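Local coordinates for holo-[acyl-carrier-protein] synthase (Neisseria meningitidis FAM18, PDB 5SUV), which belongs to the 4'-phosphopantetheinyl transferase superfamily and binds coenzyme A in pockets of a three-subunit assembly, at residues E100-S112 and D116-K126. Residues are numbered along the deposited sequence; the frame is centred on the assembly and turned at random.
Sequences EEQGISRVSLSMS and DTVLAFVVAEK. With COA (coenzyme A), chain F.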
loop_
_atom_site.group_PDB
_atom_site.type_symbol
_atom_site.label_atom_id
_atom_site.label_comp_id
_atom_site.label_asym_id
_atom_site.label_seq_id
_atom_site.Cartn_x
_atom_site.Cartn_y
_atom_site.Cartn_z
ATOM N N GLU A 100 5.698 23.002 6.250
ATOM C CA GLU A 100 4.837 24.176 6.379
ATOM C C GLU A 100 4.920 25.055 5.139
ATOM O O GLU A 100 3.890 25.525 4.638
ATOM C CB GLU A 100 5.219 24.973 7.633
ATOM C CG GLU A 100 4.197 26.032 8.015
ATOM C CD GLU A 100 4.489 26.691 9.351
ATOM O OE1 GLU A 100 5.669 26.725 9.764
ATOM O OE2 GLU A 100 3.531 27.176 9.991
ATOM N N GLU A 101 6.137 25.295 4.633
ATOM C CA GLU A 101 6.297 26.058 3.395
ATOM C C GLU A 101 5.554 25.409 2.241
ATOM O O GLU A 101 4.989 26.100 1.384
ATOM C CB GLU A 101 7.776 26.184 3.030
ATOM C CG GLU A 101 8.592 27.082 3.946
ATOM C CD GLU A 101 10.085 27.061 3.621
ATOM O OE1 GLU A 101 10.545 26.132 2.917
ATOM O OE2 GLU A 101 10.806 27.975 4.079
ATOM N N GLN A 102 5.571 24.082 2.182
ATOM C CA GLN A 102 4.921 23.375 1.089
ATOM C C GLN A 102 3.413 23.282 1.248
ATOM O O GLN A 102 2.743 22.813 0.315
ATOM C CB GLN A 102 5.506 21.956 0.964
ATOM C CG GLN A 102 6.996 21.926 0.640
ATOM C CD GLN A 102 7.292 22.676 -0.632
ATOM O OE1 GLN A 102 7.825 23.784 -0.606
ATOM N NE2 GLN A 102 6.924 22.081 -1.762
ATOM N N GLY A 103 2.876 23.643 2.399
ATOM C CA GLY A 103 1.461 23.517 2.665
ATOM C C GLY A 103 1.019 22.128 3.059
ATOM O O GLY A 103 -0.181 21.858 3.070
ATOM N N ILE A 104 1.948 21.242 3.389
ATOM C CA ILE A 104 1.598 19.880 3.784
ATOM C C ILE A 104 1.111 19.909 5.232
ATOM O O ILE A 104 1.834 20.325 6.141
ATOM C CB ILE A 104 2.798 18.938 3.597
ATOM C CG1 ILE A 104 3.148 18.851 2.103
ATOM C CG2 ILE A 104 2.506 17.554 4.178
ATOM C CD1 ILE A 104 4.505 18.256 1.810
ATOM N N SER A 105 -0.137 19.509 5.446
ATOM C CA SER A 105 -0.757 19.655 6.752
ATOM C C SER A 105 -0.644 18.406 7.602
ATOM O O SER A 105 -0.577 18.497 8.832
ATOM C CB SER A 105 -2.235 19.993 6.596
ATOM O OG SER A 105 -2.896 18.952 5.889
ATOM N N ARG A 106 -0.684 17.239 6.976
ATOM C CA ARG A 106 -0.698 15.994 7.722
ATOM C C ARG A 106 -0.089 14.915 6.848
ATOM O O ARG A 106 -0.384 14.838 5.656
ATOM C CB ARG A 106 -2.124 15.606 8.126
ATOM C CG ARG A 106 -2.269 14.199 8.703
ATOM C CD ARG A 106 -1.702 14.098 10.110
ATOM N NE ARG A 106 -2.557 14.765 11.087
ATOM C CZ ARG A 106 -3.725 14.289 11.512
ATOM N NH1 ARG A 106 -4.192 13.137 11.042
ATOM N NH2 ARG A 106 -4.430 14.970 12.406
ATOM N N VAL A 107 0.770 14.097 7.437
ATOM C CA VAL A 107 1.297 12.928 6.747
ATOM C C VAL A 107 0.918 11.703 7.562
ATOM O O VAL A 107 1.313 11.583 8.729
ATOM C CB VAL A 107 2.816 13.008 6.552
ATOM C CG1 VAL A 107 3.279 11.865 5.698
ATOM C CG2 VAL A 107 3.208 14.331 5.900
ATOM N N SER A 108 0.150 10.801 6.949
ATOM C CA SER A 108 -0.344 9.587 7.585
ATOM C C SER A 108 0.548 8.400 7.236
ATOM O O SER A 108 1.143 8.342 6.158
ATOM C CB SER A 108 -1.782 9.311 7.146
ATOM O OG SER A 108 -2.646 10.318 7.632
ATOM N N LEU A 109 0.651 7.462 8.178
ATOM C CA LEU A 109 1.554 6.328 8.068
ATOM C C LEU A 109 0.832 5.064 8.494
ATOM O O LEU A 109 0.173 5.046 9.538
ATOM C CB LEU A 109 2.775 6.514 8.973
ATOM C CG LEU A 109 3.759 5.351 9.149
ATOM C CD1 LEU A 109 4.325 4.989 7.803
ATOM C CD2 LEU A 109 4.876 5.742 10.131
ATOM N N SER A 110 1.030 3.998 7.734
ATOM C CA SER A 110 0.683 2.666 8.200
ATOM C C SER A 110 1.822 1.714 7.891
ATOM O O SER A 110 2.493 1.834 6.868
ATOM C CB SER A 110 -0.607 2.141 7.544
ATOM O OG SER A 110 -0.973 0.879 8.092
ATOM N N MET A 111 2.002 0.732 8.764
ATOM C CA MET A 111 3.020 -0.274 8.535
ATOM C C MET A 111 2.456 -1.659 8.800
ATOM O O MET A 111 1.524 -1.824 9.585
ATOM C CB MET A 111 4.240 -0.002 9.413
ATOM C CG MET A 111 5.007 1.225 8.910
ATOM S SD MET A 111 6.479 1.528 9.860
ATOM C CE MET A 111 5.777 2.000 11.422
ATOM N N SER A 112 3.048 -2.640 8.132
ATOM C CA SER A 112 2.727 -4.036 8.375
ATOM C C SER A 112 3.959 -4.873 8.077
ATOM O O SER A 112 4.853 -4.466 7.333
ATOM C CB SER A 112 1.541 -4.499 7.515
ATOM O OG SER A 112 1.186 -5.847 7.803
ATOM N N ASP A 116 9.522 -12.082 6.076
ATOM C CA ASP A 116 10.677 -11.264 5.774
ATOM C C ASP A 116 10.316 -9.879 5.264
ATOM O O ASP A 116 11.215 -9.052 5.108
ATOM C CB ASP A 116 11.537 -11.962 4.716
ATOM C CG ASP A 116 12.844 -11.247 4.464
ATOM O OD1 ASP A 116 13.602 -11.054 5.433
ATOM O OD2 ASP A 116 13.110 -10.878 3.303
ATOM N N THR A 117 9.046 -9.612 4.986
ATOM C CA THR A 117 8.643 -8.405 4.276
ATOM C C THR A 117 8.101 -7.380 5.262
ATOM O O THR A 117 7.170 -7.669 6.021
ATOM C CB THR A 117 7.592 -8.739 3.218
ATOM O OG1 THR A 117 8.147 -9.655 2.267
ATOM C CG2 THR A 117 7.145 -7.498 2.481
ATOM N N VAL A 118 8.678 -6.181 5.243
ATOM C CA VAL A 118 8.129 -5.039 5.953
ATOM C C VAL A 118 7.575 -4.074 4.922
ATOM O O VAL A 118 8.199 -3.826 3.886
ATOM C CB VAL A 118 9.177 -4.342 6.841
ATOM C CG1 VAL A 118 8.556 -3.142 7.538
ATOM C CG2 VAL A 118 9.711 -5.314 7.854
ATOM N N LEU A 119 6.394 -3.551 5.194
ATOM C CA LEU A 119 5.682 -2.700 4.258
ATOM C C LEU A 119 5.282 -1.394 4.930
ATOM O O LEU A 119 4.835 -1.396 6.080
ATOM C CB LEU A 119 4.452 -3.433 3.743
ATOM C CG LEU A 119 3.436 -2.723 2.875
ATOM C CD1 LEU A 119 4.122 -2.197 1.652
ATOM C CD2 LEU A 119 2.349 -3.730 2.518
ATOM N N ALA A 120 5.432 -0.285 4.199
ATOM C CA ALA A 120 4.995 1.029 4.658
ATOM C C ALA A 120 4.185 1.721 3.567
ATOM O O ALA A 120 4.534 1.665 2.384
ATOM C CB ALA A 120 6.194 1.920 5.063
ATOM N N PHE A 121 3.102 2.375 3.980
ATOM C CA PHE A 121 2.297 3.242 3.129
ATOM C C PHE A 121 2.189 4.612 3.795
ATOM O O PHE A 121 1.990 4.697 5.007
ATOM C CB PHE A 121 0.881 2.706 2.914
ATOM C CG PHE A 121 0.775 1.611 1.898
ATOM C CD1 PHE A 121 1.187 0.324 2.193
ATOM C CD2 PHE A 121 0.214 1.863 0.657
ATOM C CE1 PHE A 121 1.066 -0.688 1.257
ATOM C CE2 PHE A 121 0.087 0.854 -0.285
ATOM C CZ PHE A 121 0.514 -0.428 0.017
ATOM N N VAL A 122 2.293 5.669 2.996
ATOM C CA VAL A 122 2.252 7.037 3.497
ATOM C C VAL A 122 1.410 7.880 2.552
ATOM O O VAL A 122 1.575 7.812 1.324
ATOM C CB VAL A 122 3.669 7.644 3.616
ATOM C CG1 VAL A 122 3.597 9.115 3.981
ATOM C CG2 VAL A 122 4.504 6.892 4.638
ATOM N N VAL A 123 0.574 8.738 3.129
ATOM C CA VAL A 123 -0.160 9.740 2.370
ATOM C C VAL A 123 0.098 11.108 2.973
ATOM O O VAL A 123 -0.191 11.335 4.152
ATOM C CB VAL A 123 -1.666 9.454 2.349
ATOM C CG1 VAL A 123 -2.384 10.506 1.523
ATOM C CG2 VAL A 123 -1.927 8.054 1.808
ATOM N N ALA A 124 0.570 12.031 2.152
ATOM C CA ALA A 124 0.747 13.420 2.542
ATOM C C ALA A 124 -0.404 14.248 1.983
ATOM O O ALA A 124 -0.713 14.161 0.785
ATOM C CB ALA A 124 2.089 13.926 2.031
ATOM N N GLU A 125 -1.046 15.033 2.842
ATOM C CA GLU A 125 -2.206 15.833 2.471
ATOM C C GLU A 125 -1.878 17.316 2.429
ATOM O O GLU A 125 -1.059 17.809 3.208
ATOM C CB GLU A 125 -3.360 15.665 3.454
ATOM C CG GLU A 125 -3.921 14.293 3.565
ATOM C CD GLU A 125 -4.882 14.223 4.712
ATOM O OE1 GLU A 125 -5.985 14.782 4.577
ATOM O OE2 GLU A 125 -4.512 13.670 5.761
ATOM N N LYS A 126 -2.583 18.001 1.528
ATOM C CA LYS A 126 -2.556 19.449 1.293
ATOM C C LYS A 126 -1.247 19.917 0.688
ATOM O O LYS A 126 -1.201 20.248 -0.497
ATOM C CB LYS A 126 -2.839 20.218 2.577
ATOM C CG LYS A 126 -4.249 20.064 3.084
ATOM C CD LYS A 126 -4.469 20.979 4.272
ATOM C CE LYS A 126 -5.899 21.457 4.404
ATOM N NZ LYS A 126 -6.015 22.391 5.561
HETATM N N1A COA F . -3.683 1.768 14.786
HETATM C C2A COA F . -2.970 1.730 13.654
HETATM N N3A COA F . -1.886 1.038 13.428
HETATM C C4A COA F . -1.432 0.260 14.517
HETATM C C5A COA F . -2.068 0.211 15.793
HETATM C C6A COA F . -3.208 0.999 15.856
HETATM N N6A COA F . -3.888 1.032 16.975
HETATM N N7A COA F . -1.483 -0.566 16.599
HETATM C C8A COA F . -0.469 -1.005 15.903
HETATM N N9A COA F . -0.398 -0.543 14.640
HETATM C C1B COA F . 0.590 -0.831 13.671
HETATM C C2B COA F . 2.058 -0.469 14.230
HETATM O O2B COA F . 2.814 0.265 13.341
HETATM C C3B COA F . 2.614 -1.887 14.336
HETATM O O3B COA F . 3.928 -1.974 14.101
HETATM P P3B COA F . 4.928 -0.919 15.137
HETATM O O7A COA F . 6.069 -1.719 14.999
HETATM O O8A COA F . 4.914 0.359 14.402
HETATM O O9A COA F . 4.137 -0.968 16.372
HETATM C C4B COA F . 1.822 -2.525 13.173
HETATM O O4B COA F . 0.523 -2.154 13.437
HETATM C C5B COA F . 1.940 -4.011 13.150
HETATM O O5B COA F . 1.327 -4.435 11.930
HETATM P P1A COA F . 0.899 -5.956 11.927
HETATM O O1A COA F . 2.055 -6.847 12.186
HETATM O O2A COA F . -0.085 -6.148 10.831
HETATM O O3A COA F . 0.130 -6.059 13.360
HETATM P P2A COA F . -0.423 -7.443 13.724
HETATM O O4A COA F . -1.084 -8.082 12.634
HETATM O O5A COA F . 0.471 -8.265 14.628
HETATM O O6A COA F . -1.650 -6.972 14.717
HETATM C CBP COA F . -3.474 -5.513 14.873
HETATM C CCP COA F . -2.528 -6.225 13.969
HETATM C CDP COA F . -2.768 -4.355 15.366
HETATM C CEP COA F . -4.663 -5.019 14.094
HETATM C CAP COA F . -3.989 -6.386 16.059
HETATM O OAP COA F . -4.928 -5.716 16.807
HETATM C C9P COA F . -4.693 -7.692 15.636
HETATM O O9P COA F . -5.861 -7.635 15.282
HETATM N N8P COA F . -3.987 -8.929 15.729
HETATM C C7P COA F . -4.600 -10.245 15.334
HETATM C C6P COA F . -6.095 -10.300 15.581
HETATM C C5P COA F . -6.508 -11.675 16.081
HETATM O O5P COA F . -7.270 -11.794 16.982
HETATM N N4P COA F . -6.009 -12.815 15.459
HETATM C C3P COA F . -6.406 -14.134 15.951
HETATM C C2P COA F . -7.641 -14.653 15.262
HETATM S S1P COA F . -9.129 -14.548 16.343
#
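Ser112 and Leu119 are joined by two backbone hydrogen bonds: Leu119 N reaches Ser112 O at 2.8 Å, and Ser112 N answers to Leu119 O. The same doubled pairing recurs at Ser110 with Phe121 and at Ser108 with Val123. Towards the chain end the ladder runs on through Glu125 N to Arg106 O and Ser105 N to Glu125 O. The Ser112 hydroxyl, with OG anti to the backbone N (chi1 -177°), donates to coenzyme A O2A at 3.3 Å, and the same OG accepts from Ile10 N of the second subunit. Beside it, the Met111 chain bends at its last torsion (chi3 -68°), and CE comes within 3.5 Å of coenzyme A O8A, while CG rests on Ala120 CB.

Glu125 extends alongside Arg106, OE2 lying 3.7 Å from Arg106 CG; the carboxylate and guanidinium planes are perpendicular and the charged atoms do not touch. Its other oxygen, OE1, is bound to Ile3 N of the second subunit. On the face carrying Met111, Val122 sits between two neighbours, its CG1 pressed tightly on Val107 CG1 at 3.3 Å and its CG2 against Leu109 CD1 at 3.7 Å. Val107 CG2 meets Ala124 CB. Helix 46-63 and strand 87-91 cover this face, while the reverse one, with Leu119 and Phe121, meets the other subunits, Phe121 stacking on Phe121 of the second and meeting that of the third edge-to-face.

This is an antiparallel beta hairpin, strands 106-114 and 117-125, in the three-stranded sheet of an AcpS-type subunit within a trimeric assembly, with one face against helix 46-63 and strand 87-91 of its own chain, the other at the subunit interface, and coenzyme A bound near the turn.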